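Local coordinates for SCARECROW-LIKE protein 7 (PDB 5HYZ) that probably acts as a DNA-binding transcription factor in plant development and in resistance to abiotic stress, working as a homodimer, at residues T105-F116 with F195-N206; P325-A336 with L351-L359. All blocks are in the same frame, centred on the assembly; numbering follows the deposited sequence.

Interaction 1: residues T105-F116 with F195-N206; sequences TGAATKIHIVDF and FLVEPDEAVAVN
H112, on strand 110-115, meets E201, the residue just before the parallel strand 202-206. H112 ND1 donates to E201 OE2 at 2.9 Å and reaches it from above the carboxylate plane. E198 N donates to the same oxygen from the opposite face. With CG anti to the backbone N (chi1 -176°), the H112 ring swings out beside the loop 195-201, where F195 O lies at its edge, 3.1 Å from CE1. R141 and R143 form salt bridges with E201, and T145 bonds H112 NE2, so the pair has further polar partners on strand 141-148.

Packing is close further along, on the side of the sheet that carries H112 and V114. V114 CG1 sits 3.5 Å from F195 CE2, and the F116 ring meets F195 obliquely, its plane turned by 50°. V205 CG1 comes to the edge of the F116 ring. The strands belong to the parallel core of the Rossmann-like GRAS domain, and 110-115 carries the predicted VHIID motif. K110, H112, V114 and F116 exchange backbone bonds with A202, A204 and N206.

On the other face, I113 CD1 touches A204 CB. N206 ND2 donates almost straight to D115 OD1 at 3.0 Å. That oxygen lies in the plane of the N206 amide, while ND2 comes from above the carboxylate plane. W124 bonds D115 OD2, and T238 and Q123 hold N206 OD1.

The start of the pair is looser and wetter. K110 and exposed D200 form a salt bridge; its NZ to OD2 distance, 2.5 Å, is doubtfully short. A water bridges K110 N and D200 O. Even here A108 CB and A202 CB are tightly pressed, 3.5 Å apart.

Interaction 2: residues P325-A336 with L351-L359; sequences PVPLSNYARSQA and LVELPPAFL
R333 reaches from the helix that begins at A332 to E353 on strand 351-354. Its NH2 donates to E353 OE2 at 2.8 Å, on the anti side of the carboxylate and 20° out of its plane. NE adds a weak bond to the same oxygen at 3.3 Å, so OE2 takes both donors of this salt bridge. The arginine runs straight to CD and then bends (chi3 -76°), which turns the guanidinium over L351, whose CB lies against one of its faces.

Residues 325-331 make no direct hydrogen bond to 351-359; water does the work. One water donates to A357 O at 3.1 Å and accepts from L328 N at 2.8 Å. A second water lies 2.6 Å from V326 O and 2.7 Å from A357 O. S329 OG accepts from Y331 N in an ST turn just before the helix, and it also bonds E103.

Apolar contacts fill in between. L328 CD1 rests on L359 CB at 3.6 Å, A336 CB on L351 CD1 at 3.7 Å, and the P325 ring crosses that of P356, which follows a cis peptide bond.

Strands 349-354 and 358-363 form an antiparallel hairpin in the predicted SAW region. Strand 366-374 pairs with both 325-326 and 358-363, helix 89-104 packs on A336 and L351 through F92, and Y331 and S334 bond K138 and Q129 of the second subunit.

Interaction 1 closes before interaction 2 opens along the chain, and both lie within the GRAS domain. Their centres are about 23 Å apart and their nearest atoms about 9 Å apart, without touching. Both reach the same mixed sheet. Interaction 1 joins two neighbouring parallel strands, 110-118 and 202-208. From 202-208 the sheet runs on through 236-242 to the antiparallel strand 366-374, and so to the strands of interaction 2. Helix 89-104 is a second connection: it leads into T105-F116 and packs against P325-A336. The predicted VHIID and SAW regions, far apart in sequence, are thus parts of one folded unit.

Interaction 1: residues T105-F116 with F195-N206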
loop_
_atom_site.group_PDB
_atom_site.type_symbol
_atom_site.label_atom_id
_atom_site.label_comp_id
_atom_site.label_asym_id
_atom_site.label_seq_id
_atom_site.Cartn_x
_atom_site.Cartn_y
_atom_site.Cartn_z
ATOM N N THR A 105 13.755 4.612 -20.840
ATOM C CA THR A 105 14.154 3.375 -21.517
ATOM C C THR A 105 13.073 2.901 -22.491
ATOM O O THR A 105 13.154 1.808 -23.016
ATOM C CB THR A 105 14.436 2.239 -20.552
ATOM O OG1 THR A 105 13.322 2.009 -19.687
ATOM C CG2 THR A 105 15.650 2.588 -19.660
ATOM N N GLY A 106 12.096 3.762 -22.768
ATOM C CA GLY A 106 11.012 3.408 -23.670
ATOM C C GLY A 106 11.404 2.923 -25.053
ATOM O O GLY A 106 10.750 2.026 -25.563
ATOM N N ALA A 107 12.463 3.486 -25.642
ATOM C CA ALA A 107 12.874 3.127 -27.000
ATOM C C ALA A 107 13.720 1.860 -27.023
ATOM O O ALA A 107 14.102 1.378 -28.083
ATOM C CB ALA A 107 13.652 4.251 -27.625
ATOM N N ALA A 108 14.027 1.310 -25.854
ATOM C CA ALA A 108 14.889 0.121 -25.815
ATOM C C ALA A 108 14.076 -1.153 -25.743
ATOM O O ALA A 108 13.117 -1.208 -24.968
ATOM C CB ALA A 108 15.822 0.196 -24.591
ATOM N N THR A 109 14.508 -2.218 -26.432
ATOM C CA THR A 109 13.821 -3.489 -26.265
ATOM C C THR A 109 14.469 -4.387 -25.237
ATOM O O THR A 109 13.878 -5.360 -24.758
ATOM C CB THR A 109 13.763 -4.235 -27.616
ATOM O OG1 THR A 109 15.107 -4.421 -28.083
ATOM C CG2 THR A 109 12.946 -3.384 -28.647
ATOM N N LYS A 110 15.706 -4.059 -24.891
ATOM C CA LYS A 110 16.475 -4.800 -23.875
ATOM C C LYS A 110 16.958 -3.800 -22.830
ATOM O O LYS A 110 17.491 -2.757 -23.183
ATOM C CB LYS A 110 17.687 -5.503 -24.508
ATOM C CG LYS A 110 17.274 -6.470 -25.604
ATOM C CD LYS A 110 18.523 -7.237 -26.025
ATOM C CE LYS A 110 18.354 -7.875 -27.396
ATOM N NZ LYS A 110 19.613 -8.649 -27.727
ATOM N N ILE A 111 16.718 -4.123 -21.567
ATOM C CA ILE A 111 16.990 -3.196 -20.493
ATOM C C ILE A 111 17.856 -3.865 -19.441
ATOM O O ILE A 111 17.637 -5.045 -19.070
ATOM C CB ILE A 111 15.654 -2.716 -19.856
ATOM C CG1 ILE A 111 14.887 -1.826 -20.901
ATOM C CG2 ILE A 111 15.955 -1.879 -18.566
ATOM C CD1 ILE A 111 13.453 -1.474 -20.485
ATOM N N HIS A 112 18.840 -3.128 -18.936
ATOM C CA HIS A 112 19.690 -3.659 -17.874
ATOM C C HIS A 112 19.644 -2.692 -16.712
ATOM O O HIS A 112 20.082 -1.539 -16.851
ATOM C CB HIS A 112 21.121 -3.816 -18.401
ATOM C CG HIS A 112 22.060 -4.434 -17.431
ATOM N ND1 HIS A 112 23.389 -4.623 -17.740
ATOM C CD2 HIS A 112 21.903 -4.881 -16.160
ATOM C CE1 HIS A 112 24.001 -5.195 -16.712
ATOM N NE2 HIS A 112 23.126 -5.356 -15.737
ATOM N N ILE A 113 19.122 -3.122 -15.576
ATOM C CA ILE A 113 19.061 -2.280 -14.359
ATOM C C ILE A 113 20.270 -2.571 -13.450
ATOM O O ILE A 113 20.527 -3.729 -13.153
ATOM C CB ILE A 113 17.782 -2.613 -13.537
ATOM C CG1 ILE A 113 16.508 -2.433 -14.379
ATOM C CG2 ILE A 113 17.718 -1.798 -12.210
ATOM C CD1 ILE A 113 16.352 -1.021 -14.936
ATOM N N VAL A 114 20.988 -1.547 -13.023
ATOM C CA VAL A 114 22.044 -1.727 -12.030
ATOM C C VAL A 114 21.600 -1.099 -10.755
ATOM O O VAL A 114 21.424 0.111 -10.685
ATOM C CB VAL A 114 23.396 -1.126 -12.528
ATOM C CG1 VAL A 114 24.519 -1.375 -11.419
ATOM C CG2 VAL A 114 23.760 -1.804 -13.830
ATOM N N ASP A 115 21.373 -1.905 -9.729
ATOM C CA ASP A 115 20.892 -1.389 -8.449
ATOM C C ASP A 115 22.013 -1.349 -7.416
ATOM O O ASP A 115 22.436 -2.423 -6.905
ATOM C CB ASP A 115 19.713 -2.251 -7.917
ATOM C CG ASP A 115 18.968 -1.571 -6.770
ATOM O OD1 ASP A 115 19.226 -0.384 -6.463
ATOM O OD2 ASP A 115 18.052 -2.189 -6.175
ATOM N N PHE A 116 22.529 -0.137 -7.117
ATOM C CA PHE A 116 23.506 0.020 -6.062
ATOM C C PHE A 116 22.780 0.169 -4.753
ATOM O O PHE A 116 22.204 1.234 -4.431
ATOM C CB PHE A 116 24.414 1.238 -6.305
ATOM C CG PHE A 116 25.444 1.010 -7.350
ATOM C CD1 PHE A 116 26.675 0.379 -7.035
ATOM C CD2 PHE A 116 25.219 1.465 -8.643
ATOM C CE1 PHE A 116 27.608 0.206 -8.048
ATOM C CE2 PHE A 116 26.117 1.321 -9.662
ATOM C CZ PHE A 116 27.357 0.662 -9.350
ATOM N N PHE A 195 30.128 -5.381 -14.540
ATOM C CA PHE A 195 28.674 -5.275 -14.727
ATOM C C PHE A 195 28.182 -5.976 -15.981
ATOM O O PHE A 195 26.964 -6.099 -16.169
ATOM C CB PHE A 195 28.307 -3.771 -14.720
ATOM C CG PHE A 195 28.596 -3.149 -13.389
ATOM C CD1 PHE A 195 29.891 -2.723 -13.036
ATOM C CD2 PHE A 195 27.595 -3.079 -12.430
ATOM C CE1 PHE A 195 30.120 -2.182 -11.750
ATOM C CE2 PHE A 195 27.814 -2.583 -11.183
ATOM C CZ PHE A 195 29.075 -2.134 -10.809
ATOM N N LEU A 196 29.114 -6.428 -16.845
ATOM C CA LEU A 196 28.758 -7.236 -18.020
ATOM C C LEU A 196 27.682 -6.544 -18.889
ATOM O O LEU A 196 26.707 -7.160 -19.331
ATOM C CB LEU A 196 28.293 -8.638 -17.581
ATOM C CG LEU A 196 29.375 -9.367 -16.783
ATOM C CD1 LEU A 196 28.746 -10.617 -16.132
ATOM C CD2 LEU A 196 30.455 -9.831 -17.776
ATOM N N VAL A 197 27.876 -5.249 -19.130
ATOM C CA VAL A 197 26.937 -4.482 -19.960
ATOM C C VAL A 197 27.156 -4.848 -21.411
ATOM O O VAL A 197 28.244 -5.253 -21.809
ATOM C CB VAL A 197 27.088 -2.950 -19.750
ATOM C CG1 VAL A 197 26.738 -2.579 -18.299
ATOM C CG2 VAL A 197 28.481 -2.470 -20.177
ATOM N N GLU A 198 26.085 -4.815 -22.185
ATOM C CA GLU A 198 26.119 -5.193 -23.607
ATOM C C GLU A 198 25.680 -4.028 -24.463
ATOM O O GLU A 198 24.842 -3.192 -24.047
ATOM C CB GLU A 198 25.219 -6.387 -23.862
ATOM C CG GLU A 198 25.675 -7.549 -23.024
ATOM C CD GLU A 198 24.991 -8.840 -23.338
ATOM O OE1 GLU A 198 23.764 -8.848 -23.635
ATOM O OE2 GLU A 198 25.703 -9.867 -23.278
ATOM N N PRO A 199 26.227 -3.954 -25.675
ATOM C CA PRO A 199 25.979 -2.767 -26.496
ATOM C C PRO A 199 24.505 -2.634 -26.938
ATOM O O PRO A 199 24.061 -1.517 -27.208
ATOM C CB PRO A 199 26.929 -2.972 -27.696
ATOM C CG PRO A 199 27.078 -4.450 -27.807
ATOM C CD PRO A 199 27.041 -4.967 -26.376
ATOM N N ASP A 200 23.738 -3.722 -26.955
ATOM C CA ASP A 200 22.365 -3.599 -27.453
ATOM C C ASP A 200 21.295 -3.381 -26.366
ATOM O O ASP A 200 20.112 -3.596 -26.621
ATOM C CB ASP A 200 22.010 -4.851 -28.284
ATOM C CG ASP A 200 22.089 -6.163 -27.464
ATOM O OD1 ASP A 200 22.608 -6.172 -26.316
ATOM O OD2 ASP A 200 21.608 -7.204 -27.962
ATOM N N GLU A 201 21.679 -2.959 -25.161
ATOM C CA GLU A 201 20.678 -2.852 -24.106
ATOM C C GLU A 201 20.775 -1.449 -23.540
ATOM O O GLU A 201 21.825 -0.814 -23.617
ATOM C CB GLU A 201 20.917 -3.923 -23.015
ATOM C CG GLU A 201 22.124 -3.633 -22.248
ATOM C CD GLU A 201 22.592 -4.797 -21.348
ATOM O OE1 GLU A 201 21.893 -5.825 -21.339
ATOM O OE2 GLU A 201 23.619 -4.555 -20.642
ATOM N N ALA A 202 19.679 -0.929 -23.018
ATOM C CA ALA A 202 19.721 0.343 -22.310
ATOM C C ALA A 202 19.987 0.061 -20.851
ATOM O O ALA A 202 19.380 -0.840 -20.273
ATOM C CB ALA A 202 18.408 1.106 -22.447
ATOM N N VAL A 203 20.812 0.895 -20.236
ATOM C CA VAL A 203 21.154 0.726 -18.853
ATOM C C VAL A 203 20.490 1.831 -18.009
ATOM O O VAL A 203 20.502 2.997 -18.418
ATOM C CB VAL A 203 22.691 0.824 -18.678
ATOM C CG1 VAL A 203 23.001 0.796 -17.207
ATOM C CG2 VAL A 203 23.376 -0.351 -19.430
ATOM N N ALA A 204 19.908 1.460 -16.866
ATOM C CA ALA A 204 19.510 2.428 -15.857
ATOM C C ALA A 204 20.226 2.090 -14.573
ATOM O O ALA A 204 20.272 0.926 -14.163
ATOM C CB ALA A 204 17.963 2.410 -15.642
ATOM N N VAL A 205 20.753 3.101 -13.912
ATOM C CA VAL A 205 21.449 2.905 -12.648
ATOM C C VAL A 205 20.636 3.520 -11.549
ATOM O O VAL A 205 20.181 4.652 -11.691
ATOM C CB VAL A 205 22.874 3.560 -12.659
ATOM C CG1 VAL A 205 23.585 3.255 -11.360
ATOM C CG2 VAL A 205 23.663 2.886 -13.769
ATOM N N ASN A 206 20.480 2.798 -10.441
ATOM C CA ASN A 206 19.590 3.216 -9.367
ATOM C C ASN A 206 20.394 3.354 -8.041
ATOM O O ASN A 206 21.089 2.422 -7.612
ATOM C CB ASN A 206 18.455 2.156 -9.234
ATOM C CG ASN A 206 17.413 2.536 -8.230
ATOM O OD1 ASN A 206 16.563 3.397 -8.545
ATOM N ND2 ASN A 206 17.324 1.781 -7.097
HETATM O O HOH W 1 17.549 -2.208 -26.711
HETATM O O HOH W 2 18.699 -6.818 -21.224
#

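Interaction 2: residues P325-A336 with L351-L359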
loop_
_atom_site.group_PDB
_atom_site.type_symbol
_atom_site.label_atom_id
_atom_site.label_comp_id
_atom_site.label_asym_id
_atom_site.label_seq_id
_atom_site.Cartn_x
_atom_site.Cartn_y
_atom_site.Cartn_z
ATOM N N PRO A 325 20.641 17.164 -15.079
ATOM C CA PRO A 325 19.285 16.871 -14.586
ATOM C C PRO A 325 18.362 16.424 -15.705
ATOM O O PRO A 325 18.454 16.863 -16.862
ATOM C CB PRO A 325 18.809 18.207 -13.976
ATOM C CG PRO A 325 19.999 19.111 -13.944
ATOM C CD PRO A 325 21.001 18.594 -14.957
ATOM N N VAL A 326 17.478 15.488 -15.361
ATOM C CA VAL A 326 16.424 15.019 -16.271
ATOM C C VAL A 326 15.082 15.374 -15.606
ATOM O O VAL A 326 14.831 14.973 -14.469
ATOM C CB VAL A 326 16.543 13.504 -16.508
ATOM C CG1 VAL A 326 15.356 12.996 -17.322
ATOM C CG2 VAL A 326 17.897 13.200 -17.223
ATOM N N PRO A 327 14.180 16.075 -16.323
ATOM C CA PRO A 327 12.879 16.379 -15.661
ATOM C C PRO A 327 12.102 15.146 -15.290
ATOM O O PRO A 327 12.099 14.185 -16.039
ATOM C CB PRO A 327 12.091 17.155 -16.732
ATOM C CG PRO A 327 13.111 17.661 -17.666
ATOM C CD PRO A 327 14.264 16.641 -17.683
ATOM N N LEU A 328 11.460 15.138 -14.125
ATOM C CA LEU A 328 10.644 13.979 -13.826
ATOM C C LEU A 328 9.318 14.077 -14.637
ATOM O O LEU A 328 8.945 15.142 -15.137
ATOM C CB LEU A 328 10.380 13.866 -12.335
ATOM C CG LEU A 328 11.637 13.605 -11.501
ATOM C CD1 LEU A 328 11.380 13.672 -9.957
ATOM C CD2 LEU A 328 12.311 12.269 -11.861
ATOM N N SER A 329 8.694 12.918 -14.755
ATOM C CA SER A 329 7.500 12.681 -15.520
ATOM C C SER A 329 6.487 13.687 -15.149
ATOM O O SER A 329 6.292 14.055 -13.952
ATOM C CB SER A 329 6.948 11.285 -15.218
ATOM O OG SER A 329 5.674 11.092 -15.747
ATOM N N ASN A 330 5.754 14.001 -16.185
ATOM C CA ASN A 330 4.520 14.700 -16.053
ATOM C C ASN A 330 3.535 14.051 -15.096
ATOM O O ASN A 330 2.623 14.745 -14.635
ATOM C CB ASN A 330 3.887 14.785 -17.453
ATOM C CG ASN A 330 4.790 15.513 -18.449
ATOM O OD1 ASN A 330 5.781 16.110 -18.054
ATOM N ND2 ASN A 330 4.455 15.443 -19.749
ATOM N N TYR A 331 3.661 12.709 -14.929
ATOM C CA TYR A 331 2.833 11.900 -14.062
ATOM C C TYR A 331 3.534 11.434 -12.776
ATOM O O TYR A 331 3.119 10.457 -12.162
ATOM C CB TYR A 331 2.341 10.668 -14.830
ATOM C CG TYR A 331 1.743 11.064 -16.169
ATOM C CD1 TYR A 331 0.626 11.904 -16.234
ATOM C CD2 TYR A 331 2.320 10.659 -17.338
ATOM C CE1 TYR A 331 0.097 12.332 -17.475
ATOM C CE2 TYR A 331 1.787 11.060 -18.581
ATOM C CZ TYR A 331 0.684 11.897 -18.638
ATOM O OH TYR A 331 0.123 12.324 -19.853
ATOM N N ALA A 332 4.586 12.145 -12.356
ATOM C CA ALA A 332 5.248 11.812 -11.090
ATOM C C ALA A 332 4.538 12.458 -9.937
ATOM O O ALA A 332 4.419 11.850 -8.872
ATOM C CB ALA A 332 6.728 12.245 -11.119
ATOM N N ARG A 333 4.031 13.671 -10.111
ATOM C CA ARG A 333 3.304 14.225 -8.997
ATOM C C ARG A 333 1.977 13.480 -8.809
ATOM O O ARG A 333 1.567 13.241 -7.662
ATOM C CB ARG A 333 3.068 15.735 -9.154
ATOM C CG ARG A 333 2.291 16.293 -7.973
ATOM C CD ARG A 333 2.065 17.795 -8.070
ATOM N NE ARG A 333 3.272 18.542 -7.736
ATOM C CZ ARG A 333 3.539 18.990 -6.516
ATOM N NH1 ARG A 333 2.689 18.736 -5.516
ATOM N NH2 ARG A 333 4.651 19.675 -6.296
ATOM N N SER A 334 1.283 13.129 -9.904
ATOM C CA SER A 334 0.036 12.411 -9.741
ATOM C C SER A 334 0.340 11.034 -9.122
ATOM O O SER A 334 -0.411 10.558 -8.275
ATOM C CB SER A 334 -0.723 12.235 -11.082
ATOM O OG SER A 334 0.167 11.785 -12.104
ATOM N N GLN A 335 1.376 10.368 -9.566
ATOM C CA GLN A 335 1.643 9.033 -8.993
ATOM C C GLN A 335 1.924 9.117 -7.492
ATOM O O GLN A 335 1.502 8.283 -6.665
ATOM C CB GLN A 335 2.815 8.384 -9.666
ATOM C CG GLN A 335 3.155 7.083 -9.036
ATOM C CD GLN A 335 4.292 6.444 -9.738
ATOM O OE1 GLN A 335 4.139 5.357 -10.297
ATOM N NE2 GLN A 335 5.483 7.114 -9.711
ATOM N N ALA A 336 2.641 10.163 -7.129
ATOM C CA ALA A 336 2.892 10.369 -5.694
ATOM C C ALA A 336 1.659 10.772 -4.896
ATOM O O ALA A 336 1.479 10.299 -3.782
ATOM C CB ALA A 336 4.046 11.407 -5.519
ATOM N N LEU A 351 3.921 16.893 -1.352
ATOM C CA LEU A 351 5.062 16.884 -2.284
ATOM C C LEU A 351 5.586 18.266 -2.469
ATOM O O LEU A 351 4.819 19.215 -2.616
ATOM C CB LEU A 351 4.649 16.306 -3.654
ATOM C CG LEU A 351 4.315 14.835 -3.848
ATOM C CD1 LEU A 351 5.355 13.911 -3.177
ATOM C CD2 LEU A 351 2.941 14.441 -3.398
ATOM N N VAL A 352 6.895 18.404 -2.475
ATOM C CA VAL A 352 7.574 19.704 -2.662
ATOM C C VAL A 352 8.594 19.631 -3.770
ATOM O O VAL A 352 9.411 18.693 -3.799
ATOM C CB VAL A 352 8.271 20.122 -1.351
ATOM C CG1 VAL A 352 9.239 21.273 -1.581
ATOM C CG2 VAL A 352 7.194 20.489 -0.308
ATOM N N GLU A 353 8.563 20.581 -4.697
ATOM C CA GLU A 353 9.577 20.588 -5.755
ATOM C C GLU A 353 10.809 21.322 -5.262
ATOM O O GLU A 353 10.698 22.378 -4.635
ATOM C CB GLU A 353 9.010 21.259 -7.011
ATOM C CG GLU A 353 7.575 20.884 -7.308
ATOM C CD GLU A 353 7.487 19.774 -8.297
ATOM O OE1 GLU A 353 8.550 19.452 -8.876
ATOM O OE2 GLU A 353 6.375 19.210 -8.486
ATOM N N LEU A 354 11.997 20.794 -5.504
ATOM C CA LEU A 354 13.223 21.532 -5.182
ATOM C C LEU A 354 14.000 21.681 -6.476
ATOM O O LEU A 354 14.012 20.774 -7.319
ATOM C CB LEU A 354 14.078 20.821 -4.110
ATOM C CG LEU A 354 13.363 20.478 -2.819
ATOM C CD1 LEU A 354 14.201 19.547 -1.969
ATOM C CD2 LEU A 354 13.064 21.747 -2.047
ATOM N N PRO A 355 14.678 22.830 -6.667
ATOM C CA PRO A 355 15.304 23.060 -7.972
ATOM C C PRO A 355 16.609 22.332 -8.182
ATOM O O PRO A 355 17.357 22.128 -7.251
ATOM C CB PRO A 355 15.546 24.595 -7.967
ATOM C CG PRO A 355 15.735 24.909 -6.534
ATOM C CD PRO A 355 14.730 24.031 -5.804
ATOM N N PRO A 356 16.940 22.008 -9.434
ATOM C CA PRO A 356 16.145 22.248 -10.655
ATOM C C PRO A 356 15.073 21.185 -10.952
ATOM O O PRO A 356 14.032 21.464 -11.560
ATOM C CB PRO A 356 17.191 22.214 -11.760
ATOM C CG PRO A 356 18.303 21.359 -11.212
ATOM C CD PRO A 356 18.326 21.617 -9.722
ATOM N N ALA A 357 15.310 19.938 -10.537
ATOM C CA ALA A 357 14.358 18.930 -10.969
ATOM C C ALA A 357 14.137 17.865 -9.940
ATOM O O ALA A 357 13.794 16.719 -10.312
ATOM C CB ALA A 357 14.815 18.304 -12.315
ATOM N N PHE A 358 14.280 18.227 -8.662
ATOM C CA PHE A 358 14.031 17.274 -7.560
ATOM C C PHE A 358 12.562 17.197 -7.179
ATOM O O PHE A 358 11.900 18.233 -7.175
ATOM C CB PHE A 358 14.773 17.685 -6.283
ATOM C CG PHE A 358 16.268 17.687 -6.439
ATOM C CD1 PHE A 358 16.996 16.515 -6.218
ATOM C CD2 PHE A 358 16.967 18.880 -6.754
ATOM C CE1 PHE A 358 18.410 16.536 -6.314
ATOM C CE2 PHE A 358 18.393 18.892 -6.869
ATOM C CZ PHE A 358 19.102 17.742 -6.668
ATOM N N LEU A 359 12.084 16.031 -6.748
ATOM C CA LEU A 359 10.717 15.949 -6.176
ATOM C C LEU A 359 10.890 15.392 -4.808
ATOM O O LEU A 359 11.543 14.380 -4.649
ATOM C CB LEU A 359 9.804 15.049 -7.006
ATOM C CG LEU A 359 8.360 14.964 -6.463
ATOM C CD1 LEU A 359 7.665 16.310 -6.544
ATOM C CD2 LEU A 359 7.618 13.968 -7.294
HETATM O O HOH W 3 15.169 14.968 -11.871
HETATM O O HOH W 4 11.391 17.127 -12.155
#